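Local coordinates for 3-hydroxyisobutyrate dehydrogenase (PDB 3G0O), which probably catalyses the NAD-dependent oxidation of L-threonate to 2-dehydro-L-erythronate, accepting NADP as an alternative cosubstrate, at residues 8-13 and 65-70; 30-35 and 50-55. One frame throughout, in Å; residues are numbered along the deposited sequence.

Contact 1 (8-13 and 65-70); sequences FHVGIV and VDALVI
Two central parallel strands of the Rossmann-type dinucleotide-binding domain, 9-13 and 67-70, meet here with axes 4.7 Å apart and inclined by 18°. Parallel pairing follows from the bond pattern: G11 N donates to A67 O, V69 N to G11 O (2.8 Å), and V13 N to V69 O. Before the regular pairing, H9 O accepts from both D66 N (2.7 Å) and the more distant A67 N (3.3 Å). D66 returns the grip with its side chain: OD2, through its anti lone pair, accepts a hydrogen bond from H9 N at 2.7 Å, almost straight (174°). The same side chain lays its CB over one face of the F8 ring, 3.8 Å from the centroid, while F8 CZ reaches A67 CB. On the face carrying V10 and I12, I12 CD1 packs on V69 CB at 3.7 Å, the two side chains pointing the same way. On the other face, V13 CG2 meets L68 CD1 at 3.6 Å. The other carboxylate oxygen, D66 OD1, forms salt bridges to R153 and K93. One oxygen on a backbone N-H and the other salt-bridged to two cationic side chains should restrict rotation of the carboxylate and probably favour its ionised form.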
loop_
_atom_site.group_PDB
_atom_site.type_symbol
_atom_site.label_atom_id
_atom_site.label_comp_id
_atom_site.label_asym_id
_atom_site.label_seq_id
_atom_site.Cartn_x
_atom_site.Cartn_y
_atom_site.Cartn_z
ATOM N N PHE A 8 -13.508 -33.835 14.654
ATOM C CA PHE A 8 -13.957 -32.959 13.574
ATOM C C PHE A 8 -13.118 -33.211 12.331
ATOM O O PHE A 8 -11.899 -33.074 12.362
ATOM C CB PHE A 8 -13.811 -31.494 13.987
ATOM C CG PHE A 8 -14.443 -30.526 13.027
ATOM C CD1 PHE A 8 -15.760 -30.115 13.203
ATOM C CD2 PHE A 8 -13.725 -30.034 11.938
ATOM C CE1 PHE A 8 -16.358 -29.222 12.310
ATOM C CE2 PHE A 8 -14.315 -29.139 11.037
ATOM C CZ PHE A 8 -15.634 -28.735 11.225
ATOM N N HIS A 9 -13.778 -33.589 11.245
ATOM C CA HIS A 9 -13.089 -33.856 9.993
ATOM C C HIS A 9 -13.295 -32.707 9.019
ATOM O O HIS A 9 -14.422 -32.301 8.754
ATOM C CB HIS A 9 -13.596 -35.152 9.366
ATOM C CG HIS A 9 -13.137 -36.381 10.082
ATOM N ND1 HIS A 9 -12.168 -37.221 9.574
ATOM C CD2 HIS A 9 -13.481 -36.891 11.288
ATOM C CE1 HIS A 9 -11.936 -38.194 10.437
ATOM N NE2 HIS A 9 -12.719 -38.016 11.486
ATOM N N VAL A 10 -12.193 -32.189 8.497
ATOM C CA VAL A 10 -12.244 -31.091 7.543
ATOM C C VAL A 10 -11.440 -31.458 6.305
ATOM O O VAL A 10 -10.334 -31.989 6.412
ATOM C CB VAL A 10 -11.668 -29.792 8.154
ATOM C CG1 VAL A 10 -10.239 -30.024 8.629
ATOM C CG2 VAL A 10 -11.718 -28.664 7.129
ATOM N N GLY A 11 -12.009 -31.191 5.137
ATOM C CA GLY A 11 -11.317 -31.478 3.895
ATOM C C GLY A 11 -10.952 -30.180 3.191
ATOM O O GLY A 11 -11.801 -29.300 3.032
ATOM N N ILE A 12 -9.692 -30.057 2.782
ATOM C CA ILE A 12 -9.220 -28.863 2.078
ATOM C C ILE A 12 -9.026 -29.211 0.612
ATOM O O ILE A 12 -8.191 -30.051 0.283
ATOM C CB ILE A 12 -7.864 -28.364 2.629
ATOM C CG1 ILE A 12 -7.940 -28.180 4.146
ATOM C CG2 ILE A 12 -7.481 -27.047 1.946
ATOM C CD1 ILE A 12 -8.984 -27.179 4.597
ATOM N N VAL A 13 -9.796 -28.568 -0.263
ATOM C CA VAL A 13 -9.701 -28.811 -1.700
ATOM C C VAL A 13 -8.981 -27.630 -2.342
ATOM O O VAL A 13 -9.466 -26.498 -2.307
ATOM C CB VAL A 13 -11.095 -28.964 -2.331
ATOM C CG1 VAL A 13 -10.963 -29.349 -3.797
ATOM C CG2 VAL A 13 -11.891 -30.016 -1.577
ATOM N N VAL A 65 -16.493 -35.817 5.912
ATOM C CA VAL A 65 -16.079 -34.536 6.461
ATOM C C VAL A 65 -17.230 -33.726 7.046
ATOM O O VAL A 65 -18.360 -33.778 6.560
ATOM C CB VAL A 65 -15.364 -33.660 5.401
ATOM C CG1 VAL A 65 -14.069 -34.323 4.969
ATOM C CG2 VAL A 65 -16.280 -33.428 4.208
ATOM N N ASP A 66 -16.919 -32.982 8.100
ATOM C CA ASP A 66 -17.879 -32.117 8.764
ATOM C C ASP A 66 -17.868 -30.783 8.022
ATOM O O ASP A 66 -18.839 -30.027 8.047
ATOM C CB ASP A 66 -17.463 -31.905 10.214
ATOM C CG ASP A 66 -17.506 -33.187 11.017
ATOM O OD1 ASP A 66 -18.620 -33.689 11.255
ATOM O OD2 ASP A 66 -16.435 -33.702 11.398
ATOM N N ALA A 67 -16.754 -30.507 7.356
ATOM C CA ALA A 67 -16.610 -29.268 6.605
ATOM C C ALA A 67 -15.660 -29.456 5.437
ATOM O O ALA A 67 -14.675 -30.187 5.531
ATOM C CB ALA A 67 -16.092 -28.158 7.519
ATOM N N LEU A 68 -15.971 -28.791 4.332
ATOM C CA LEU A 68 -15.130 -28.852 3.147
ATOM C C LEU A 68 -14.765 -27.414 2.800
ATOM O O LEU A 68 -15.650 -26.570 2.658
ATOM C CB LEU A 68 -15.886 -29.482 1.975
ATOM C CG LEU A 68 -15.040 -29.780 0.734
ATOM C CD1 LEU A 68 -14.209 -31.033 0.989
ATOM C CD2 LEU A 68 -15.935 -29.982 -0.481
ATOM N N VAL A 69 -13.470 -27.132 2.692
ATOM C CA VAL A 69 -13.006 -25.789 2.339
ATOM C C VAL A 69 -12.500 -25.844 0.904
ATOM O O VAL A 69 -11.689 -26.705 0.560
ATOM C CB VAL A 69 -11.848 -25.318 3.254
ATOM C CG1 VAL A 69 -11.460 -23.878 2.914
ATOM C CG2 VAL A 69 -12.253 -25.437 4.712
ATOM N N ILE A 70 -12.983 -24.931 0.066
ATOM C CA ILE A 70 -12.576 -24.899 -1.331
ATOM C C ILE A 70 -11.776 -23.640 -1.646
ATOM O O ILE A 70 -12.324 -22.534 -1.710
ATOM C CB ILE A 70 -13.807 -24.972 -2.257
ATOM C CG1 ILE A 70 -14.641 -26.207 -1.899
ATOM C CG2 ILE A 70 -13.366 -25.022 -3.714
ATOM C CD1 ILE A 70 -15.928 -26.338 -2.693
#

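Contact 2 (30-35 and 50-55); sequences GLSTWG and GACGAA
S32 is the first residue of 30-35 to touch 50-55; strands 32-35 and 53-55 are the two parallel strands of a beta-alpha-beta unit, connected through helix 40-48, and the short axes lie 4.7 Å apart at 10°. S32 CB touches C52 SG at 3.7 Å, while its OG makes a weak hydrogen bond to D7. At T33 the backbone carries the contact. T33 O accepts from C52 N at 2.8 Å, and T33 N donates to a water that in turn donates to G50 O. This water therefore joins the first strand to G50, the positive-phi residue of the Schellman motif ending helix 40-48. The hydroxyl of T33 turns back to its own segment, OG1 donating to L31 O.

W34 supplies the main side-chain surface. With CG anti to the carbonyl carbon (chi1 -58°), its indole reaches across to C52 and G53. C52 CB lies over the face of the six-membered ring, displaced toward CE2, 3.6 Å from its centroid, a CH-pi contact; C52 SG lies obliquely to the five-membered ring, a sulfur-aromatic contact. G53 N approaches the same face nearer the rim, and lacking a side chain, G53 can lie close to the indole, with G53 CA 3.5 Å from W34 CE3. W34 NE1 is hydrogen-bonded to H9 ND1 on strand 9-13. G35 completes the pairing: its N donates to G53 O at 3.0 Å, and its O accepts from A55 N at 3.1 Å, N-H...O angle 152°.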
loop_
_atom_site.group_PDB
_atom_site.type_symbol
_atom_site.label_atom_id
_atom_site.label_comp_id
_atom_site.label_asym_id
_atom_site.label_seq_id
_atom_site.Cartn_x
_atom_site.Cartn_y
_atom_site.Cartn_z
ATOM N N GLY A 30 -5.386 -29.748 15.459
ATOM C CA GLY A 30 -5.805 -31.066 15.904
ATOM C C GLY A 30 -7.042 -31.615 15.217
ATOM O O GLY A 30 -7.636 -32.592 15.675
ATOM N N LEU A 31 -7.446 -30.992 14.119
ATOM C CA LEU A 31 -8.614 -31.461 13.389
ATOM C C LEU A 31 -8.189 -32.594 12.461
ATOM O O LEU A 31 -7.057 -32.607 11.979
ATOM C CB LEU A 31 -9.213 -30.323 12.553
ATOM C CG LEU A 31 -9.536 -28.999 13.256
ATOM C CD1 LEU A 31 -10.044 -27.991 12.233
ATOM C CD2 LEU A 31 -10.570 -29.225 14.353
ATOM N N SER A 32 -9.078 -33.556 12.228
ATOM C CA SER A 32 -8.768 -34.649 11.309
ATOM C C SER A 32 -8.795 -33.990 9.937
ATOM O O SER A 32 -9.853 -33.616 9.438
ATOM C CB SER A 32 -9.826 -35.749 11.400
ATOM O OG SER A 32 -9.706 -36.462 12.618
ATOM N N THR A 33 -7.622 -33.868 9.330
ATOM C CA THR A 33 -7.487 -33.185 8.049
ATOM C C THR A 33 -7.280 -34.041 6.801
ATOM O O THR A 33 -6.437 -34.940 6.771
ATOM C CB THR A 33 -6.335 -32.157 8.142
ATOM O OG1 THR A 33 -6.553 -31.318 9.282
ATOM C CG2 THR A 33 -6.259 -31.293 6.881
ATOM N N TRP A 34 -8.060 -33.734 5.767
ATOM C CA TRP A 34 -7.982 -34.422 4.484
ATOM C C TRP A 34 -7.657 -33.355 3.437
ATOM O O TRP A 34 -8.054 -32.198 3.588
ATOM C CB TRP A 34 -9.319 -35.068 4.118
ATOM C CG TRP A 34 -9.839 -36.052 5.124
ATOM C CD1 TRP A 34 -10.443 -35.771 6.316
ATOM C CD2 TRP A 34 -9.812 -37.478 5.016
ATOM N NE1 TRP A 34 -10.793 -36.935 6.960
ATOM C CE2 TRP A 34 -10.412 -38.001 6.184
ATOM C CE3 TRP A 34 -9.325 -38.369 4.049
ATOM C CZ2 TRP A 34 -10.554 -39.376 6.406
ATOM C CZ3 TRP A 34 -9.464 -39.739 4.268
ATOM C CH2 TRP A 34 -10.070 -40.227 5.440
ATOM N N GLY A 35 -6.941 -33.746 2.387
ATOM C CA GLY A 35 -6.588 -32.807 1.336
ATOM C C GLY A 35 -6.850 -33.347 -0.057
ATOM O O GLY A 35 -6.811 -34.555 -0.285
ATOM N N GLY A 50 0.666 -35.866 8.765
ATOM C CA GLY A 50 -0.437 -36.315 9.599
ATOM C C GLY A 50 -1.845 -36.331 9.035
ATOM O O GLY A 50 -2.778 -36.709 9.741
ATOM N N ALA A 51 -2.017 -35.929 7.781
ATOM C CA ALA A 51 -3.346 -35.925 7.180
ATOM C C ALA A 51 -3.953 -37.327 7.156
ATOM O O ALA A 51 -3.244 -38.321 7.000
ATOM C CB ALA A 51 -3.274 -35.371 5.765
ATOM N N CYS A 52 -5.269 -37.402 7.320
ATOM C CA CYS A 52 -5.962 -38.686 7.289
ATOM C C CYS A 52 -5.931 -39.246 5.872
ATOM O O CYS A 52 -5.900 -40.460 5.671
ATOM C CB CYS A 52 -7.414 -38.520 7.737
ATOM S SG CYS A 52 -7.604 -38.057 9.464
ATOM N N GLY A 53 -5.940 -38.350 4.892
ATOM C CA GLY A 53 -5.916 -38.769 3.505
ATOM C C GLY A 53 -5.651 -37.594 2.584
ATOM O O GLY A 53 -5.868 -36.445 2.962
ATOM N N ALA A 54 -5.182 -37.891 1.376
ATOM C CA ALA A 54 -4.881 -36.869 0.381
ATOM C C ALA A 54 -4.920 -37.528 -0.986
ATOM O O ALA A 54 -4.212 -38.503 -1.232
ATOM C CB ALA A 54 -3.504 -36.273 0.641
ATOM N N ALA A 55 -5.757 -37.003 -1.874
ATOM C CA ALA A 55 -5.881 -37.568 -3.210
ATOM C C ALA A 55 -6.104 -36.480 -4.251
ATOM O O ALA A 55 -6.142 -35.291 -3.927
ATOM C CB ALA A 55 -7.035 -38.566 -3.243
HETATM O O HOH W 1 -5.366 -35.690 10.380
#

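How the contacts relate
Both contacts belong to the parallel part of one mixed sheet in the predicted NAD-binding domain, their centres about 9 Å apart. Strand 32-36 lies next to 9-13, giving the local order 53-55, 32-36, 9-13, 67-70: contact 1 is at the inner end of this row and contact 2 at the outermost strand of this chain's sheet. I12 N to W34 O (2.8 Å) and F8 O to S32 N (2.9 Å), both probable hydrogen bonds, tie the two together. Both segments of contact 2 fall between the two segments of contact 1 in sequence. After strand 53-55 the chain crosses back to 67-70, giving the 3-2-1-4 order of Rossmann-type dinucleotide-binding domains, consistent with binding NAD(P).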